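Local coordinates for aromatic-ring-hydroxylating dioxygenase beta subunit (PDB 6VW4), which is of unknown function but binds the tricyclic polyketide-like acid S-DNPA in an NTF2-like fold, consistent with a role in polyketide biosynthesis, at residues Arg20-Leu25 with Glu31-Thr36; Asp50-Ile53 with Ala57-Arg60. All blocks are in the same frame, centred on the assembly; numbering follows the deposited sequence.

Interaction 1 of 2, residues Arg20-Leu25 with Glu31-Thr36; sequences RQMHAL and EEYADT. With SDN ([(3S)-9-hydroxy-1-methyl-10-oxo-4,10-dihydro-3H-benzo[g]isochromen-3-yl]acetic acid), chain C.
Y33 reaches from helix 30-34 to helix 8-26, and its ring lies along the row formed by Q21, M22 and L25. CG stands anti to the backbone N (chi1 170°), which carries the ring across to this row and its hydroxyl on to the ligand. The near edge of the ring meets the Q21 carbonyl close to the ring plane, CD1 being 3.5 Å from O of Q21. L25 approaches the same carbon obliquely, with its CB 3.8 Å from CD1 of Y33. M22 runs alongside Y33, pointing the same way, and makes a Met-aromatic contact in which SD is 4.1 Å from CE1 of Y33 and approaches obliquely, 70° off the ring normal.

A polar relay lies beside this packing. NE2 of Q21 donates to OG1 of T36 (2.9 Å, 153° at the hydrogen), with the acceptor in the amide plane. The threonine hydroxyl in turn donates to O of Y33 at 2.8 Å, in the carbonyl plane, and T36 N grips the same oxygen, tying down the backbone there. On the other flank, A24 CB packs 3.9 Å from OE1 of E32.

M22, L25 and Y33 belong to the ligand pocket. O4 of the bound S-DNPA donates to OH of Y33 at 2.8 Å, while L25 CD2 sits 3.6 Å from the same O4. R137 makes weak hydrogen bonds to Y33 OH and Q21 OE1. The hydroxyl of the buried Y33 thus meets both ligand and protein, while packing by Q21, L25, M22 and the edge-to-face F37 probably limits ring movement.

Interaction 2 of 2, residues Asp50-Ile53 with Ala57-Arg60; sequences DPAI and AIVR
The turn that leads from the short edge strand 52-53 into helix 55-68 folds back on itself, bringing A52 and A57 together with their CA atoms 5.1 Å apart. A52 points its methyl at the helix, where CB lies 3.6 Å from O of A57 and 4.0 Å from CB of A57. In return, A57 aims its own methyl at the strand, and CB comes within 3.2 Å of O of I53. Both side chains being single methyl groups, the backbones approach closely without any hydrogen bond between the segments.

In the NTF2-like fold of this chain, strand 52-53 is the outermost strand at one end of the curved mixed sheet, and A52 is tied by backbone hydrogen bonds to F43 on strand 41-44. The helix therefore starts against the sheet edge. I58 extends the apolar patch inward: its CG1, anti to the carbonyl carbon (chi1 -78°), touches CB of A52 at 4.1 Å, and the residue also packs on F43. Within the helix, R60 bends back so that one guanidinium face lies over CA of A57, 3.3 Å above the plane and offset toward the rim.

The two contacts follow one another along the chain, their centres 14 Å apart, and meet through helix 30-34 and helix 55-68: A34 CB lies 3.5 Å from V59 CG2, and Y33 CD2 lies 4.1 Å from I58 CG2. Interaction 1 is the more buried and larger, with 328 Å² against 167 Å² hidden between its segments; it joins helix 8-26 to helix 30-34 and the loop that follows, and mixes a directed polar relay with an aromatic side chain of the ligand pocket. Interaction 2, partly buried at the sheet edge, joins strand to helix by apolar and backbone contacts alone. The side chain of I58, about 8 Å from the ligand, packs against the pocket residue Y33.

Interaction 1 of 2, residues Arg20-Leu25 with Glu31-Thr36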
loop_
_atom_site.group_PDB
_atom_site.type_symbol
_atom_site.label_atom_id
_atom_site.label_comp_id
_atom_site.label_asym_id
_atom_site.label_seq_id
_atom_site.Cartn_x
_atom_site.Cartn_y
_atom_site.Cartn_z
ATOM N N ARG A 20 -4.291 -12.392 -3.222
ATOM C CA ARG A 20 -4.205 -13.641 -3.993
ATOM C C ARG A 20 -4.729 -13.448 -5.416
ATOM O O ARG A 20 -4.078 -13.855 -6.379
ATOM C CB ARG A 20 -4.984 -14.769 -3.301
ATOM C CG ARG A 20 -4.447 -15.193 -1.950
ATOM C CD ARG A 20 -3.518 -16.380 -2.010
ATOM N NE ARG A 20 -3.502 -17.102 -0.732
ATOM C CZ ARG A 20 -2.400 -17.505 -0.097
ATOM N NH1 ARG A 20 -1.189 -17.274 -0.615
ATOM N NH2 ARG A 20 -2.507 -18.140 1.064
ATOM N N GLN A 21 -5.901 -12.825 -5.569
ATOM C CA GLN A 21 -6.399 -12.470 -6.889
ATOM C C GLN A 21 -5.313 -11.843 -7.749
ATOM O O GLN A 21 -5.100 -12.242 -8.896
ATOM C CB GLN A 21 -7.514 -11.433 -6.792
ATOM C CG GLN A 21 -8.825 -11.926 -6.615
ATOM C CD GLN A 21 -9.828 -10.806 -6.665
ATOM O OE1 GLN A 21 -9.561 -9.669 -6.224
ATOM N NE2 GLN A 21 -11.020 -11.130 -7.133
ATOM N N MET A 22 -4.684 -10.771 -7.239
ATOM C CA MET A 22 -3.761 -10.016 -8.079
ATOM C C MET A 22 -2.445 -10.746 -8.289
ATOM O O MET A 22 -1.786 -10.524 -9.307
ATOM C CB MET A 22 -3.484 -8.625 -7.509
ATOM C CG MET A 22 -4.639 -7.682 -7.496
ATOM S SD MET A 22 -5.855 -7.985 -8.837
ATOM C CE MET A 22 -4.900 -6.888 -10.004
ATOM N N HIS A 23 -2.029 -11.598 -7.350
ATOM C CA HIS A 23 -0.836 -12.408 -7.610
ATOM C C HIS A 23 -1.055 -13.290 -8.836
ATOM O O HIS A 23 -0.176 -13.417 -9.699
ATOM C CB HIS A 23 -0.447 -13.267 -6.397
ATOM C CG HIS A 23 0.042 -12.474 -5.207
ATOM N ND1 HIS A 23 0.151 -13.016 -3.940
ATOM C CD2 HIS A 23 0.437 -11.176 -5.093
ATOM C CE1 HIS A 23 0.587 -12.089 -3.100
ATOM N NE2 HIS A 23 0.776 -10.967 -3.776
ATOM N N ALA A 24 -2.253 -13.846 -8.956
ATOM C CA ALA A 24 -2.579 -14.689 -10.092
ATOM C C ALA A 24 -2.684 -13.861 -11.369
ATOM O O ALA A 24 -2.138 -14.241 -12.404
ATOM C CB ALA A 24 -3.880 -15.448 -9.811
ATOM N N LEU A 25 -3.369 -12.718 -11.318
ATOM C CA LEU A 25 -3.492 -11.882 -12.511
ATOM C C LEU A 25 -2.116 -11.456 -13.031
ATOM O O LEU A 25 -1.807 -11.605 -14.228
ATOM C CB LEU A 25 -4.348 -10.659 -12.186
ATOM C CG LEU A 25 -4.308 -9.602 -13.289
ATOM C CD1 LEU A 25 -5.010 -10.209 -14.486
ATOM C CD2 LEU A 25 -4.954 -8.291 -12.945
ATOM N N GLU A 31 -7.011 -17.779 -15.582
ATOM C CA GLU A 31 -8.120 -18.651 -15.184
ATOM C C GLU A 31 -8.267 -18.669 -13.673
ATOM O O GLU A 31 -9.379 -18.541 -13.144
ATOM C CB GLU A 31 -7.913 -20.077 -15.706
ATOM C CG GLU A 31 -8.043 -20.213 -17.224
ATOM C CD GLU A 31 -6.747 -19.863 -17.977
ATOM O OE1 GLU A 31 -6.644 -20.224 -19.177
ATOM O OE2 GLU A 31 -5.839 -19.224 -17.384
ATOM N N GLU A 32 -7.142 -18.799 -12.964
ATOM C CA GLU A 32 -7.170 -18.723 -11.505
ATOM C C GLU A 32 -7.794 -17.414 -11.051
ATOM O O GLU A 32 -8.535 -17.376 -10.066
ATOM C CB GLU A 32 -5.759 -18.807 -10.929
ATOM C CG GLU A 32 -5.101 -20.133 -10.934
ATOM C CD GLU A 32 -3.782 -20.087 -10.165
ATOM O OE1 GLU A 32 -3.661 -19.283 -9.197
ATOM O OE2 GLU A 32 -2.871 -20.863 -10.528
ATOM N N TYR A 33 -7.484 -16.321 -11.761
ATOM C CA TYR A 33 -8.042 -15.031 -11.400
ATOM C C TYR A 33 -9.538 -15.045 -11.590
ATOM O O TYR A 33 -10.277 -14.565 -10.725
ATOM C CB TYR A 33 -7.397 -13.910 -12.215
ATOM C CG TYR A 33 -8.053 -12.538 -12.098
ATOM C CD1 TYR A 33 -7.777 -11.723 -11.029
ATOM C CD2 TYR A 33 -8.934 -12.065 -13.060
ATOM C CE1 TYR A 33 -8.324 -10.475 -10.910
ATOM C CE2 TYR A 33 -9.513 -10.805 -12.934
ATOM C CZ TYR A 33 -9.167 -10.011 -11.856
ATOM O OH TYR A 33 -9.687 -8.761 -11.663
ATOM N N ALA A 34 -10.008 -15.587 -12.717
ATOM C CA ALA A 34 -11.451 -15.611 -12.958
ATOM C C ALA A 34 -12.168 -16.496 -11.947
ATOM O O ALA A 34 -13.319 -16.230 -11.613
ATOM C CB ALA A 34 -11.762 -16.074 -14.386
ATOM N N ASP A 35 -11.502 -17.522 -11.428
ATOM C CA ASP A 35 -12.112 -18.370 -10.410
ATOM C C ASP A 35 -12.240 -17.701 -9.050
ATOM O O ASP A 35 -12.775 -18.329 -8.126
ATOM C CB ASP A 35 -11.301 -19.664 -10.206
ATOM C CG ASP A 35 -11.443 -20.646 -11.377
ATOM O OD1 ASP A 35 -12.361 -20.459 -12.211
ATOM O OD2 ASP A 35 -10.629 -21.584 -11.473
ATOM N N THR A 36 -11.696 -16.497 -8.859
ATOM C CA THR A 36 -11.960 -15.786 -7.608
ATOM C C THR A 36 -13.184 -14.907 -7.723
ATOM O O THR A 36 -13.585 -14.265 -6.736
ATOM C CB THR A 36 -10.756 -14.932 -7.174
ATOM O OG1 THR A 36 -10.629 -13.806 -8.047
ATOM C CG2 THR A 36 -9.481 -15.757 -7.187
HETATM O O4 SDN C . -7.997 -6.528 -12.159
HETATM C C11 SDN C . -7.893 -5.209 -11.716
HETATM C C12 SDN C . -7.524 -4.172 -12.573
HETATM C C13 SDN C . -7.232 -4.506 -14.054
HETATM O O5 SDN C . -7.323 -5.623 -14.442
HETATM C C14 SDN C . -6.830 -3.385 -14.995
HETATM C C15 SDN C . -6.557 -3.704 -16.485
HETATM O O3 SDN C . -6.805 -2.625 -17.412
HETATM C C16 SDN C . -6.230 -5.113 -17.000
HETATM C C10 SDN C . -8.111 -4.925 -10.378
HETATM C C9 SDN C . -7.996 -3.612 -9.897
HETATM C C8 SDN C . -7.643 -2.578 -10.751
HETATM C C7 SDN C . -7.397 -2.850 -12.093
HETATM C C6 SDN C . -6.985 -1.682 -13.047
HETATM C C5 SDN C . -6.722 -2.028 -14.512
HETATM C C4 SDN C . -6.353 -0.950 -15.431
HETATM C C3 SDN C . -6.408 -1.299 -16.910
HETATM C C2 SDN C . -4.933 -1.167 -17.245
HETATM C C1 SDN C . -4.433 -0.036 -18.119
HETATM O O2 SDN C . -5.234 0.839 -18.522
HETATM O O1 SDN C . -3.206 -0.011 -18.428
#

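Interaction 2 of 2, residues Asp50-Ile53 with Ala57-Arg60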
loop_
_atom_site.group_PDB
_atom_site.type_symbol
_atom_site.label_atom_id
_atom_site.label_comp_id
_atom_site.label_asym_id
_atom_site.label_seq_id
_atom_site.Cartn_x
_atom_site.Cartn_y
_atom_site.Cartn_z
ATOM N N ASP A 50 -17.792 -2.182 -22.307
ATOM C CA ASP A 50 -18.787 -2.949 -21.573
ATOM C C ASP A 50 -18.083 -3.986 -20.713
ATOM O O ASP A 50 -17.024 -4.506 -21.097
ATOM C CB ASP A 50 -19.752 -3.650 -22.527
ATOM C CG ASP A 50 -20.654 -2.680 -23.268
ATOM O OD1 ASP A 50 -21.626 -2.151 -22.666
ATOM O OD2 ASP A 50 -20.385 -2.468 -24.470
ATOM N N PRO A 51 -18.655 -4.323 -19.564
ATOM C CA PRO A 51 -17.982 -5.267 -18.669
ATOM C C PRO A 51 -18.023 -6.687 -19.195
ATOM O O PRO A 51 -18.979 -7.083 -19.859
ATOM C CB PRO A 51 -18.768 -5.129 -17.370
ATOM C CG PRO A 51 -20.146 -4.735 -17.801
ATOM C CD PRO A 51 -19.994 -3.939 -19.078
ATOM N N ALA A 52 -16.949 -7.435 -18.911
ATOM C CA ALA A 52 -16.943 -8.884 -19.046
ATOM C C ALA A 52 -17.767 -9.523 -17.924
ATOM O O ALA A 52 -17.640 -9.160 -16.749
ATOM C CB ALA A 52 -15.514 -9.416 -19.015
ATOM N N ILE A 53 -18.606 -10.491 -18.278
ATOM C CA ILE A 53 -19.556 -11.060 -17.326
ATOM C C ILE A 53 -19.450 -12.570 -17.348
ATOM O O ILE A 53 -19.555 -13.199 -18.405
ATOM C CB ILE A 53 -20.994 -10.619 -17.603
ATOM C CG1 ILE A 53 -21.003 -9.123 -17.947
ATOM C CG2 ILE A 53 -21.862 -10.892 -16.379
ATOM C CD1 ILE A 53 -22.343 -8.473 -17.823
ATOM N N ALA A 57 -15.968 -14.907 -19.998
ATOM C CA ALA A 57 -15.812 -13.598 -20.614
ATOM C C ALA A 57 -14.636 -12.848 -19.988
ATOM O O ALA A 57 -13.903 -12.130 -20.683
ATOM C CB ALA A 57 -17.111 -12.807 -20.475
ATOM N N ILE A 58 -14.424 -13.038 -18.683
ATOM C CA ILE A 58 -13.284 -12.443 -18.000
ATOM C C ILE A 58 -11.993 -12.991 -18.571
ATOM O O ILE A 58 -11.084 -12.233 -18.925
ATOM C CB ILE A 58 -13.376 -12.699 -16.481
ATOM C CG1 ILE A 58 -14.363 -11.747 -15.842
ATOM C CG2 ILE A 58 -12.039 -12.491 -15.749
ATOM C CD1 ILE A 58 -14.778 -12.158 -14.410
ATOM N N VAL A 59 -11.872 -14.314 -18.638
ATOM C CA VAL A 59 -10.627 -14.866 -19.164
ATOM C C VAL A 59 -10.386 -14.439 -20.610
ATOM O O VAL A 59 -9.226 -14.238 -21.015
ATOM C CB VAL A 59 -10.595 -16.396 -19.054
ATOM C CG1 VAL A 59 -9.411 -16.928 -19.913
ATOM C CG2 VAL A 59 -10.510 -16.831 -17.609
ATOM N N ARG A 60 -11.451 -14.319 -21.409
ATOM C CA ARG A 60 -11.282 -13.892 -22.789
ATOM C C ARG A 60 -10.860 -12.438 -22.856
ATOM O O ARG A 60 -9.978 -12.080 -23.652
ATOM C CB ARG A 60 -12.588 -14.135 -23.561
ATOM C CG ARG A 60 -12.956 -13.295 -24.812
ATOM C CD ARG A 60 -14.483 -13.597 -25.198
ATOM N NE ARG A 60 -14.978 -14.866 -24.607
ATOM C CZ ARG A 60 -16.121 -15.041 -23.918
ATOM N NH1 ARG A 60 -16.981 -14.051 -23.719
ATOM N NH2 ARG A 60 -16.411 -16.240 -23.410
#